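Local coordinates for trichothecene 15-O-acetyltransferase TRI3 (Fusarium sporotrichioides, PDB 3FOT), which transfers an acetyl group to the C-15 oxygen of trichothecene precursors, a step in the biosynthesis of T-2 toxin and related sesquiterpene mycotoxins, at residues 465-470 with 477-482; 312-317 with 504-509; 261-266 with 418-423. One frame throughout, in Å; residues are numbered along the deposited sequence. Where two conformers were deposited one is given.

How the contacts relate
Contact 1 lies about 7 Å from the centre of the chain, where strand 457-469 of the six-stranded mixed sheet faces strand 477-483 of the four-stranded one. Contact 2, about 16 Å away centre to centre, packs helix 306-321 against helix 500-516. The two are continuous: Ile478 CD1 of strand 477-483 lies 3.7 Å from Tyr506 CE2 and 3.8 Å from Ile314 CD1, so it packs on both helices. Contact 3 lies apart, its nearest atoms about 11 Å from either, joining residues of helices 246-264 and 406-423, the latter carrying the substrate-binding His414. Along the chain, contact 1 falls between the segments of contact 2, whereas contacts 2 and 3 interleave.

Contact 1: residues 465-470 with 477-482; sequences IDFVVN and AIRLDS
Arg479 brings its guanidinium up to the edge of the Phe467 ring, the two planes 49° apart. NE lies in the ring plane, 3.3 Å from Phe467 CD2, and NH1 is 3.1 Å from Phe467 CE2, also near that plane, so for the ring this is an edge contact; CE2 in turn lies over a face of the guanidinium. A bend at chi3 (73°) turns the guanidinium alongside Phe467 and Val469 rather than straight at their strand. Val469 comes at about a right angle to it, placing CG2 over one guanidinium face, toward the rim and 3.4 Å from Arg479 NH2. The strand segments run antiparallel at 155°, but their axes stay 8.5 Å apart and no direct hydrogen bond joins them: side chains meet across two different sheets. A water lies within hydrogen-bonding distance of both strands, 2.9 Å from Ile465 O and 3.0 Å from Asp481 OD1. Beyond the segments, Arg479 NH1 forms a salt bridge with Asp439, NH2 binds a glycerol probably from the crystallisation liquor, and Arg195 makes a cation-pi contact with Phe467. Chemically, the apolar neighbours pack against the guanidinium while its charge is met by Asp439, which probably fixes its rotation.

Contact 2: residues 312-317 with 504-509; sequences AAIVLA and QKYLQS
With CG opposite the backbone nitrogen (chi1 -173°), the Tyr506 ring swings toward helix 306-321, and Ser509, one turn later, places OG in the same way (chi1 -178°). The two side chains thereby reach Ala317, whose CB lies 3.6 Å from Tyr506 CE1 and 3.4 Å from Ser509 OG. The approach of this methyl to the ring is oblique. Past Ala317 the phenol continues to the preceding turn, where Tyr506 OH donates a weak hydrogen bond of 2.6 Å to the backbone oxygen of Ile314. The Ile314 side chain meets the phenol at about a right angle, with CG2 3.5 Å from Tyr506 OH. The helix segments cross at 125° with axes 9.5 Å apart, and the small side chains of Ala317 and Ser509 permit their CA atoms to come within 5.6 Å of each other. A water completes the link: it donates to Ala317 O at 2.8 Å and accepts from Ser509 OG at 2.6 Å. Outside the segments, Ser509 OG is also hydrogen-bonded to His375 NE2, while Pro434 and Leu476 pack on Tyr506. The chemistry combines packing of the Ala317 methyl with two polar links to main-chain oxygens of helix 306-321, one direct from the phenol and one through water, so the buried tyrosine hydroxyl has at least a weak acceptor in Ile314 O.

Contact 3: residues 261-266 with 418-423; sequences ANYKSR and ASYLHA
Helices 246-264 and 406-423 meet here through long side chains, since the nearest CA atoms, those of Tyr263 and Leu421, are still 10.6 Å apart. The centre of the junction is a pair of tyrosines. The rings of Tyr263 and Tyr420 are almost exactly parallel, their planes 1° apart, but they are displaced until little of either ring lies over the other, with centroids separated by 4.9 Å. Contact is made where the two sides carrying CD2 and CE2 come together: Tyr263 CD2 lies 3.4 Å from Tyr420 CE2, and Tyr263 CE2 is 3.6 Å from Tyr420 CD2. The side chains pass in opposite directions, each hydroxyl pointing back toward the helix of the other. Tyr420 reaches across with CG opposite its backbone nitrogen (chi1 -172°). Leu421 then approaches Tyr263 at about a right angle, its CD2 methyl resting 3.5 Å from Tyr263 OH and 4.1 Å from Tyr263 CZ. No hydrogen bond crosses between the segments, so this part of the junction is held by aromatic and aliphatic packing. Phe428 adds an edge-to-face ring to Tyr263, Pro427 touches both Tyr263 and Leu421, and Ile39 of helix 36-41 packs on Leu421. The Leu421 side chain is about 8 Å from that of His414, which binds 15-deacetylcalonectrin from the same helix 406-423. Geometrically this is a near-parallel tyrosine pair with little ring overlap, touching along one side of each ring and joining residues of helices 246-264 and 406-423 within this CoA-dependent acyltransferase fold, near the substrate-binding histidine.

Contact 1: residues 465-470 with 477-482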
loop_
_atom_site.group_PDB
_atom_site.type_symbol
_atom_site.label_atom_id
_atom_site.label_comp_id
_atom_site.label_asym_id
_atom_site.label_seq_id
_atom_site.Cartn_x
_atom_site.Cartn_y
_atom_site.Cartn_z
ATOM N N ILE A 465 12.626 -4.021 2.781
ATOM C CA ILE A 465 11.278 -4.050 2.253
ATOM C C ILE A 465 11.004 -2.687 1.650
ATOM O O ILE A 465 11.158 -1.663 2.318
ATOM C CB ILE A 465 10.210 -4.387 3.333
ATOM C CG1 ILE A 465 10.514 -5.734 4.018
ATOM C CG2 ILE A 465 8.782 -4.346 2.730
ATOM C CD1 ILE A 465 9.568 -6.082 5.186
ATOM N N ASP A 466 10.650 -2.672 0.369
ATOM C CA ASP A 466 10.207 -1.425 -0.269
ATOM C C ASP A 466 8.814 -1.599 -0.849
ATOM O O ASP A 466 8.572 -2.510 -1.609
ATOM C CB ASP A 466 11.201 -0.992 -1.339
ATOM C CG ASP A 466 12.526 -0.613 -0.747
ATOM O OD1 ASP A 466 12.549 0.409 -0.014
ATOM O OD2 ASP A 466 13.517 -1.343 -0.993
ATOM N N PHE A 467 7.911 -0.699 -0.498
ATOM C CA PHE A 467 6.518 -0.815 -0.875
ATOM C C PHE A 467 6.225 0.311 -1.862
ATOM O O PHE A 467 6.376 1.496 -1.541
ATOM C CB PHE A 467 5.636 -0.717 0.366
ATOM C CG PHE A 467 4.175 -0.772 0.082
ATOM C CD1 PHE A 467 3.504 -1.982 0.034
ATOM C CD2 PHE A 467 3.455 0.394 -0.143
ATOM C CE1 PHE A 467 2.154 -2.032 -0.234
ATOM C CE2 PHE A 467 2.094 0.332 -0.410
ATOM C CZ PHE A 467 1.455 -0.868 -0.453
ATOM N N VAL A 468 5.870 -0.074 -3.082
ATOM C CA VAL A 468 5.560 0.898 -4.126
ATOM C C VAL A 468 4.122 0.728 -4.642
ATOM O O VAL A 468 3.603 -0.389 -4.737
ATOM C CB VAL A 468 6.621 0.890 -5.282
ATOM C CG1 VAL A 468 8.052 1.050 -4.724
ATOM C CG2 VAL A 468 6.532 -0.364 -6.089
ATOM N N VAL A 469 3.471 1.854 -4.936
ATOM C CA VAL A 469 2.153 1.846 -5.579
ATOM C C VAL A 469 2.316 2.679 -6.827
ATOM O O VAL A 469 2.825 3.810 -6.728
ATOM C CB VAL A 469 1.069 2.478 -4.705
ATOM C CG1 VAL A 469 -0.267 2.438 -5.424
ATOM C CG2 VAL A 469 0.981 1.730 -3.380
ATOM N N ASN A 470 1.932 2.140 -7.988
ATOM C CA ASN A 470 2.116 2.858 -9.247
ATOM C C ASN A 470 1.433 4.218 -9.156
ATOM O O ASN A 470 0.389 4.339 -8.528
ATOM C CB ASN A 470 1.510 2.096 -10.421
ATOM C CG ASN A 470 2.398 0.952 -10.916
ATOM O OD1 ASN A 470 3.581 0.857 -10.571
ATOM N ND2 ASN A 470 1.825 0.092 -11.738
ATOM N N ALA A 477 3.666 11.345 -4.537
ATOM C CA ALA A 477 3.058 10.529 -3.496
ATOM C C ALA A 477 4.183 10.027 -2.619
ATOM O O ALA A 477 5.010 9.230 -3.077
ATOM C CB ALA A 477 2.310 9.348 -4.127
ATOM N N ILE A 478 4.167 10.445 -1.358
ATOM C CA ILE A 478 5.283 10.249 -0.454
ATOM C C ILE A 478 4.883 9.248 0.592
ATOM O O ILE A 478 3.908 9.462 1.317
ATOM C CB ILE A 478 5.732 11.594 0.189
ATOM C CG1 ILE A 478 6.089 12.599 -0.915
ATOM C CG2 ILE A 478 6.936 11.358 1.086
ATOM C CD1 ILE A 478 6.040 14.030 -0.477
ATOM N N ARG A 479 5.614 8.130 0.648
ATOM C CA ARG A 479 5.262 7.051 1.556
ATOM C C ARG A 479 6.342 6.911 2.637
ATOM O O ARG A 479 7.525 7.065 2.341
ATOM C CB ARG A 479 5.146 5.729 0.797
ATOM C CG ARG A 479 4.353 5.796 -0.532
ATOM C CD ARG A 479 4.079 4.368 -1.036
ATOM N NE ARG A 479 3.063 3.700 -0.225
ATOM C CZ ARG A 479 1.756 3.778 -0.416
ATOM N NH1 ARG A 479 0.942 3.115 0.400
ATOM N NH2 ARG A 479 1.255 4.499 -1.413
ATOM N N LEU A 480 5.933 6.620 3.865
ATOM C CA LEU A 480 6.891 6.344 4.940
ATOM C C LEU A 480 6.635 4.961 5.501
ATOM O O LEU A 480 5.501 4.631 5.846
ATOM C CB LEU A 480 6.733 7.364 6.080
ATOM C CG LEU A 480 7.667 7.191 7.301
ATOM C CD1 LEU A 480 9.084 7.585 6.963
ATOM C CD2 LEU A 480 7.150 7.933 8.538
ATOM N N ASP A 481 7.673 4.146 5.618
ATOM C CA ASP A 481 7.509 2.995 6.505
ATOM C C ASP A 481 8.774 2.714 7.288
ATOM O O ASP A 481 9.705 3.526 7.271
ATOM C CB ASP A 481 6.919 1.768 5.816
ATOM C CG ASP A 481 7.715 1.309 4.653
ATOM O OD1 ASP A 481 8.887 1.735 4.522
ATOM O OD2 ASP A 481 7.141 0.478 3.889
ATOM N N SER A 482 8.800 1.580 7.963
ATOM C CA SER A 482 9.903 1.253 8.833
ATOM C C SER A 482 10.178 -0.229 8.776
ATOM O O SER A 482 9.248 -1.029 8.699
ATOM C CB SER A 482 9.559 1.622 10.276
ATOM O OG SER A 482 10.684 1.361 11.101
HETATM O O HOH W 1 10.639 -0.629 5.015
#

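Contact 2: residues 312-317 with 504-509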
loop_
_atom_site.group_PDB
_atom_site.type_symbol
_atom_site.label_atom_id
_atom_site.label_comp_id
_atom_site.label_asym_id
_atom_site.label_seq_id
_atom_site.Cartn_x
_atom_site.Cartn_y
_atom_site.Cartn_z
ATOM N N ALA A 312 4.766 17.190 8.408
ATOM C CA ALA A 312 5.256 18.532 8.695
ATOM C C ALA A 312 6.417 18.925 7.751
ATOM O O ALA A 312 6.435 20.026 7.174
ATOM C CB ALA A 312 5.692 18.607 10.159
ATOM N N ALA A 313 7.377 18.013 7.596
ATOM C CA ALA A 313 8.566 18.261 6.796
ATOM C C ALA A 313 8.209 18.408 5.303
ATOM O O ALA A 313 8.794 19.236 4.572
ATOM C CB ALA A 313 9.577 17.128 7.024
ATOM N N ILE A 314 7.219 17.625 4.876
ATOM C CA ILE A 314 6.667 17.734 3.523
ATOM C C ILE A 314 6.177 19.154 3.241
ATOM O O ILE A 314 6.477 19.738 2.188
ATOM C CB ILE A 314 5.557 16.675 3.303
ATOM C CG1 ILE A 314 6.246 15.305 3.148
ATOM C CG2 ILE A 314 4.660 17.025 2.102
ATOM C CD1 ILE A 314 5.287 14.093 3.266
ATOM N N VAL A 315 5.422 19.687 4.199
ATOM C CA VAL A 315 4.870 21.048 4.107
ATOM C C VAL A 315 5.963 22.106 4.141
ATOM O O VAL A 315 6.002 22.983 3.264
ATOM C CB VAL A 315 3.760 21.259 5.154
ATOM C CG1 VAL A 315 3.326 22.723 5.220
ATOM C CG2 VAL A 315 2.561 20.401 4.748
ATOM N N LEU A 316 6.903 21.989 5.081
ATOM C CA LEU A 316 8.027 22.953 5.119
ATOM C C LEU A 316 8.863 22.904 3.840
ATOM O O LEU A 316 9.290 23.951 3.327
ATOM C CB LEU A 316 8.929 22.740 6.353
ATOM C CG LEU A 316 8.565 23.578 7.610
ATOM C CD1 LEU A 316 7.137 23.378 8.060
ATOM C CD2 LEU A 316 9.507 23.267 8.770
ATOM N N ALA A 317 9.084 21.698 3.309
ATOM C CA ALA A 317 9.842 21.543 2.054
ATOM C C ALA A 317 9.064 22.177 0.887
ATOM O O ALA A 317 9.643 22.794 -0.004
ATOM C CB ALA A 317 10.129 20.049 1.769
ATOM N N GLN A 504 14.202 14.129 -6.318
ATOM C CA GLN A 504 15.336 13.899 -5.429
ATOM C C GLN A 504 15.613 15.139 -4.577
ATOM O O GLN A 504 15.841 15.016 -3.390
ATOM C CB GLN A 504 16.598 13.530 -6.223
ATOM C CG GLN A 504 16.559 12.168 -6.889
ATOM C CD GLN A 504 17.766 11.905 -7.788
ATOM O OE1 GLN A 504 18.275 12.806 -8.462
ATOM N NE2 GLN A 504 18.215 10.653 -7.817
ATOM N N LYS A 505 15.588 16.317 -5.196
ATOM C CA LYS A 505 15.850 17.583 -4.494
ATOM C C LYS A 505 14.796 17.779 -3.406
ATOM O O LYS A 505 15.110 18.100 -2.253
ATOM C CB LYS A 505 15.840 18.760 -5.485
ATOM C CG LYS A 505 16.097 20.113 -4.831
ATOM N N TYR A 506 13.546 17.543 -3.776
ATOM C CA TYR A 506 12.435 17.664 -2.834
ATOM C C TYR A 506 12.560 16.622 -1.712
ATOM O O TYR A 506 12.439 16.952 -0.544
ATOM C CB TYR A 506 11.093 17.544 -3.567
ATOM C CG TYR A 506 9.890 17.840 -2.679
ATOM C CD1 TYR A 506 9.669 19.124 -2.186
ATOM C CD2 TYR A 506 8.975 16.838 -2.349
ATOM C CE1 TYR A 506 8.570 19.412 -1.370
ATOM C CE2 TYR A 506 7.875 17.107 -1.534
ATOM C CZ TYR A 506 7.689 18.401 -1.040
ATOM O OH TYR A 506 6.626 18.699 -0.231
ATOM N N LEU A 507 12.819 15.358 -2.062
ATOM C CA LEU A 507 12.981 14.310 -1.031
ATOM C C LEU A 507 14.089 14.670 -0.031
ATOM O O LEU A 507 13.929 14.530 1.196
ATOM C CB LEU A 507 13.294 12.959 -1.698
ATOM C CG LEU A 507 13.442 11.768 -0.731
ATOM C CD1 LEU A 507 12.251 11.633 0.267
ATOM C CD2 LEU A 507 13.632 10.487 -1.557
ATOM N N GLN A 508 15.210 15.142 -0.554
ATOM C CA GLN A 508 16.345 15.507 0.308
ATOM C C GLN A 508 15.988 16.667 1.253
ATOM O O GLN A 508 16.443 16.718 2.417
ATOM C CB GLN A 508 17.575 15.864 -0.536
ATOM C CG GLN A 508 18.233 14.622 -1.205
ATOM C CD GLN A 508 18.430 13.462 -0.202
ATOM O OE1 GLN A 508 17.791 12.398 -0.315
ATOM N NE2 GLN A 508 19.274 13.687 0.807
ATOM N N SER A 509 15.177 17.591 0.756
ATOM C CA SER A 509 14.701 18.711 1.574
ATOM C C SER A 509 13.854 18.216 2.746
ATOM O O SER A 509 14.008 18.675 3.894
ATOM C CB SER A 509 13.889 19.695 0.706
ATOM O OG SER A 509 13.457 20.814 1.503
HETATM O O HOH W 2 12.393 22.362 -0.313
#

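Contact 3: residues 261-266 with 418-423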
loop_
_atom_site.group_PDB
_atom_site.type_symbol
_atom_site.label_atom_id
_atom_site.label_comp_id
_atom_site.label_asym_id
_atom_site.label_seq_id
_atom_site.Cartn_x
_atom_site.Cartn_y
_atom_site.Cartn_z
ATOM N N ALA A 261 -11.768 20.887 -4.084
ATOM C CA ALA A 261 -10.910 22.065 -3.962
ATOM C C ALA A 261 -9.429 21.724 -4.029
ATOM O O ALA A 261 -8.648 22.506 -4.575
ATOM C CB ALA A 261 -11.210 22.860 -2.686
ATOM N N ASN A 262 -9.043 20.584 -3.456
ATOM C CA ASN A 262 -7.652 20.130 -3.557
ATOM C C ASN A 262 -7.251 19.894 -5.014
ATOM O O ASN A 262 -6.114 20.163 -5.383
ATOM C CB ASN A 262 -7.377 18.889 -2.702
ATOM C CG ASN A 262 -5.910 18.433 -2.776
ATOM O OD1 ASN A 262 -5.007 19.198 -2.472
ATOM N ND2 ASN A 262 -5.684 17.188 -3.190
ATOM N N TYR A 263 -8.171 19.395 -5.839
ATOM C CA TYR A 263 -7.869 19.213 -7.272
ATOM C C TYR A 263 -7.533 20.549 -7.951
ATOM O O TYR A 263 -6.711 20.600 -8.868
ATOM C CB TYR A 263 -9.024 18.522 -8.018
ATOM C CG TYR A 263 -9.208 17.045 -7.708
ATOM C CD1 TYR A 263 -8.164 16.139 -7.870
ATOM C CD2 TYR A 263 -10.451 16.549 -7.282
ATOM C CE1 TYR A 263 -8.334 14.783 -7.595
ATOM C CE2 TYR A 263 -10.636 15.193 -7.008
ATOM C CZ TYR A 263 -9.570 14.314 -7.161
ATOM O OH TYR A 263 -9.720 12.968 -6.898
ATOM N N LYS A 264 -8.160 21.622 -7.471
ATOM C CA LYS A 264 -8.105 22.943 -8.109
ATOM C C LYS A 264 -7.128 23.917 -7.442
ATOM O O LYS A 264 -6.945 25.041 -7.904
ATOM C CB LYS A 264 -9.515 23.559 -8.134
ATOM C CG LYS A 264 -10.513 22.815 -9.014
ATOM C CD LYS A 264 -11.943 23.205 -8.688
ATOM C CE LYS A 264 -12.910 22.629 -9.701
ATOM N NZ LYS A 264 -14.326 22.832 -9.267
ATOM N N SER A 265 -6.507 23.490 -6.353
ATOM C CA SER A 265 -5.710 24.407 -5.541
ATOM C C SER A 265 -4.325 24.669 -6.120
ATOM O O SER A 265 -3.771 23.853 -6.880
ATOM C CB SER A 265 -5.582 23.905 -4.101
ATOM O OG SER A 265 -4.695 22.807 -4.012
ATOM N N ARG A 266 -3.767 25.811 -5.721
ATOM C CA ARG A 266 -2.390 26.149 -6.032
ATOM C C ARG A 266 -1.477 25.162 -5.313
ATOM O O ARG A 266 -1.822 24.626 -4.258
ATOM C CB ARG A 266 -2.083 27.596 -5.612
ATOM N N ALA A 418 -14.327 8.022 -6.936
ATOM C CA ALA A 418 -14.203 7.143 -8.102
ATOM C C ALA A 418 -15.008 7.669 -9.291
ATOM O O ALA A 418 -14.518 7.733 -10.437
ATOM C CB ALA A 418 -14.648 5.728 -7.731
ATOM N N SER A 419 -16.234 8.096 -9.003
ATOM C CA SER A 419 -17.101 8.682 -10.022
ATOM C C SER A 419 -16.537 9.987 -10.569
ATOM O O SER A 419 -16.569 10.222 -11.798
ATOM C CB SER A 419 -18.476 8.922 -9.418
ATOM O OG SER A 419 -19.214 7.722 -9.467
ATOM N N TYR A 420 -15.988 10.814 -9.675
ATOM C CA TYR A 420 -15.323 12.076 -10.072
ATOM C C TYR A 420 -14.138 11.792 -11.002
ATOM O O TYR A 420 -13.970 12.436 -12.055
ATOM C CB TYR A 420 -14.850 12.867 -8.841
ATOM C CG TYR A 420 -14.339 14.253 -9.170
ATOM C CD1 TYR A 420 -15.184 15.361 -9.096
ATOM C CD2 TYR A 420 -13.018 14.457 -9.563
ATOM C CE1 TYR A 420 -14.721 16.638 -9.408
ATOM C CE2 TYR A 420 -12.543 15.724 -9.886
ATOM C CZ TYR A 420 -13.401 16.813 -9.794
ATOM O OH TYR A 420 -12.920 18.057 -10.111
ATOM N N LEU A 421 -13.320 10.811 -10.632
ATOM C CA LEU A 421 -12.135 10.494 -11.429
ATOM C C LEU A 421 -12.454 9.858 -12.775
ATOM O O LEU A 421 -11.689 10.013 -13.733
ATOM C CB LEU A 421 -11.176 9.602 -10.649
ATOM C CG LEU A 421 -10.522 10.328 -9.476
ATOM C CD1 LEU A 421 -9.910 9.266 -8.555
ATOM C CD2 LEU A 421 -9.487 11.346 -9.947
ATOM N N HIS A 422 -13.569 9.143 -12.838
ATOM C CA HIS A 422 -14.045 8.606 -14.100
ATOM C C HIS A 422 -14.464 9.767 -15.004
ATOM O O HIS A 422 -14.143 9.784 -16.206
ATOM C CB HIS A 422 -15.217 7.634 -13.897
ATOM C CG HIS A 422 -15.777 7.113 -15.184
ATOM N ND1 HIS A 422 -15.008 6.435 -16.108
ATOM C CD2 HIS A 422 -17.012 7.217 -15.727
ATOM C CE1 HIS A 422 -15.752 6.125 -17.157
ATOM N NE2 HIS A 422 -16.974 6.588 -16.950
ATOM N N ALA A 423 -15.166 10.737 -14.423
ATOM C CA ALA A 423 -15.676 11.875 -15.201
ATOM C C ALA A 423 -14.570 12.851 -15.581
ATOM O O ALA A 423 -14.663 13.544 -16.599
ATOM C CB ALA A 423 -16.783 12.577 -14.453
#